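PDB 3W52: endonuclease 2 from Arabidopsis thaliana, which cuts RNA and single-stranded DNA, and less readily double-stranded DNA, into products with 5'-phosphate ends, using divalent metal ions. Local coordinates for residues H58-P63 with C84-I89. Sequence-based numbering, arbitrary orientation.
With ZN (zinc ion), chain F; ADE (adenine), chain E.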
loop_
_atom_site.group_PDB
_atom_site.type_symbol
_atom_site.label_atom_id
_atom_site.label_comp_id
_atom_site.label_asym_id
_atom_site.label_seq_id
_atom_site.Cartn_x
_atom_site.Cartn_y
_atom_site.Cartn_z
ATOM N N HIS A 58 0.619 -9.233 -4.702
ATOM C CA HIS A 58 1.118 -8.010 -4.037
ATOM C C HIS A 58 1.445 -6.882 -4.966
ATOM O O HIS A 58 1.693 -5.743 -4.479
ATOM C CB HIS A 58 2.396 -8.314 -3.240
ATOM C CG HIS A 58 2.167 -9.254 -2.098
ATOM N ND1 HIS A 58 2.323 -8.859 -0.780
ATOM C CD2 HIS A 58 1.723 -10.525 -2.067
ATOM C CE1 HIS A 58 1.981 -9.860 0.019
ATOM N NE2 HIS A 58 1.616 -10.890 -0.737
ATOM N N TYR A 59 1.466 -7.120 -6.289
ATOM C CA TYR A 59 1.889 -6.019 -7.161
ATOM C C TYR A 59 1.218 -6.152 -8.553
ATOM O O TYR A 59 0.380 -7.027 -8.728
ATOM C CB TYR A 59 3.391 -6.039 -7.348
ATOM C CG TYR A 59 3.883 -7.408 -7.806
ATOM C CD1 TYR A 59 3.840 -7.759 -9.170
ATOM C CD2 TYR A 59 4.330 -8.360 -6.874
ATOM C CE1 TYR A 59 4.243 -9.025 -9.608
ATOM C CE2 TYR A 59 4.725 -9.633 -7.327
ATOM C CZ TYR A 59 4.676 -9.939 -8.687
ATOM O OH TYR A 59 5.104 -11.205 -9.101
ATOM N N ILE A 60 1.546 -5.204 -9.421
ATOM C CA ILE A 60 1.089 -5.188 -10.821
ATOM C C ILE A 60 2.314 -4.922 -11.654
ATOM O O ILE A 60 3.068 -4.025 -11.340
ATOM C CB ILE A 60 0.100 -4.019 -11.083
ATOM C CG1 ILE A 60 -1.210 -4.305 -10.376
ATOM C CG2 ILE A 60 -0.153 -3.863 -12.627
ATOM C CD1 ILE A 60 -2.149 -3.129 -10.319
ATOM N N ASN A 61 2.530 -5.730 -12.695
ATOM C CA ASN A 61 3.637 -5.507 -13.624
ATOM C C ASN A 61 3.074 -4.835 -14.878
ATOM O O ASN A 61 2.047 -5.292 -15.434
ATOM C CB ASN A 61 4.261 -6.838 -14.063
ATOM C CG ASN A 61 5.270 -7.385 -13.070
ATOM O OD1 ASN A 61 5.447 -8.585 -13.004
ATOM N ND2 ASN A 61 5.940 -6.538 -12.337
ATOM N N THR A 62 3.694 -3.742 -15.319
ATOM C CA THR A 62 3.197 -3.068 -16.541
ATOM C C THR A 62 4.328 -2.968 -17.591
ATOM O O THR A 62 5.519 -3.269 -17.336
ATOM C CB THR A 62 2.805 -1.585 -16.267
ATOM O OG1 THR A 62 4.013 -0.857 -15.973
ATOM C CG2 THR A 62 1.913 -1.453 -15.008
ATOM N N PRO A 63 3.959 -2.578 -18.832
ATOM C CA PRO A 63 4.991 -2.406 -19.866
ATOM C C PRO A 63 5.764 -1.145 -19.438
ATOM O O PRO A 63 5.345 -0.436 -18.506
ATOM C CB PRO A 63 4.185 -2.038 -21.109
ATOM C CG PRO A 63 2.876 -2.783 -20.896
ATOM C CD PRO A 63 2.600 -2.595 -19.403
ATOM N N CYS A 84 -3.295 -10.093 -9.640
ATOM C CA CYS A 84 -2.408 -8.946 -9.358
ATOM C C CYS A 84 -3.093 -8.246 -8.178
ATOM O O CYS A 84 -4.185 -8.633 -7.797
ATOM C CB CYS A 84 -2.312 -8.000 -10.561
ATOM S SG CYS A 84 -3.767 -6.878 -10.799
ATOM N N VAL A 85 -2.433 -7.225 -7.613
ATOM C CA VAL A 85 -3.026 -6.574 -6.427
ATOM C C VAL A 85 -4.415 -5.962 -6.651
ATOM O O VAL A 85 -5.234 -5.996 -5.743
ATOM C CB VAL A 85 -1.984 -5.581 -5.785
ATOM C CG1 VAL A 85 -1.728 -4.321 -6.655
ATOM C CG2 VAL A 85 -2.484 -5.262 -4.342
ATOM N N ALA A 86 -4.707 -5.436 -7.842
ATOM C CA ALA A 86 -6.067 -4.878 -8.055
ATOM C C ALA A 86 -7.082 -6.008 -8.037
ATOM O O ALA A 86 -8.135 -5.911 -7.395
ATOM C CB ALA A 86 -6.162 -4.113 -9.359
ATOM N N GLY A 87 -6.778 -7.094 -8.732
ATOM C CA GLY A 87 -7.700 -8.241 -8.673
ATOM C C GLY A 87 -7.858 -8.846 -7.286
ATOM O O GLY A 87 -8.946 -9.329 -6.965
ATOM N N ALA A 88 -6.802 -8.818 -6.464
ATOM C CA ALA A 88 -6.871 -9.353 -5.114
ATOM C C ALA A 88 -7.796 -8.460 -4.291
ATOM O O ALA A 88 -8.584 -8.949 -3.470
ATOM C CB ALA A 88 -5.508 -9.363 -4.493
ATOM N N ILE A 89 -7.657 -7.152 -4.493
ATOM C CA ILE A 89 -8.506 -6.264 -3.717
ATOM C C ILE A 89 -10.009 -6.485 -4.060
ATOM O O ILE A 89 -10.886 -6.507 -3.178
ATOM C CB ILE A 89 -8.072 -4.822 -3.929
ATOM C CG1 ILE A 89 -6.747 -4.579 -3.142
ATOM C CG2 ILE A 89 -9.203 -3.880 -3.406
ATOM C CD1 ILE A 89 -6.085 -3.159 -3.484
HETATM ZN ZN ZN F . 3.132 -7.118 0.225
HETATM N N9 ADE E . 7.693 -6.896 -5.274
HETATM C C8 ADE E . 8.196 -8.191 -5.328
HETATM N N7 ADE E . 8.316 -8.655 -6.557
HETATM C C5 ADE E . 7.865 -7.609 -7.360
HETATM C C6 ADE E . 7.747 -7.487 -8.739
HETATM N N6 ADE E . 8.096 -8.454 -9.581
HETATM N N1 ADE E . 7.256 -6.325 -9.233
HETATM C C2 ADE E . 6.902 -5.342 -8.354
HETATM N N3 ADE E . 6.969 -5.345 -7.029
HETATM C C4 ADE E . 7.465 -6.523 -6.586
#
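Ile60 and Val85 make the tight side of this contact, their side chains crossing at about a right angle with Ile60 CG1 3.8 Å from Val85 CG1. Ile60 CG1 also packs 3.7 Å from Cys84 SG, while Ile60 CD1 reaches on, more loosely, to the methyl of Ala86. Cys84 SG sits between its own backbone N and carbonyl carbon (chi1 78°), which turns it to the isoleucine; its disulfide to Cys74 ties the start of helix 85-96 to the residue just after helix 70-73. One backbone bond joins the two segments: Val85 N, in the first turn of the helix just after the N-cap residue Cys84, donates to Tyr59 O at 3.0 Å. Val85 CB also leans on the backbone where His58 runs into Tyr59, and Phe121 of helix 111-124 packs against Val85.

In this S1/P1-type nuclease, segment 58-63, backed by the helix, also carries active-site groups: the side chains of His58 and Tyr59 start away from the helix. His58 ND1 binds zinc at 2.2 Å, in a site shared with Asp45, His120 and Asp124, and its carbonyl accepts a hydrogen bond from His130 ND1.

The looser side belongs to Tyr59, partly exposed, whose side chain leaves the helix behind. Adenine lies over one face of its ring as a stacked base, with ADE C6 3.7 Å above the plane. Asn61, also partly exposed, reaches the base with a weak, bent hydrogen bond, ND2 to ADE N1 at 3.4 Å and 135°.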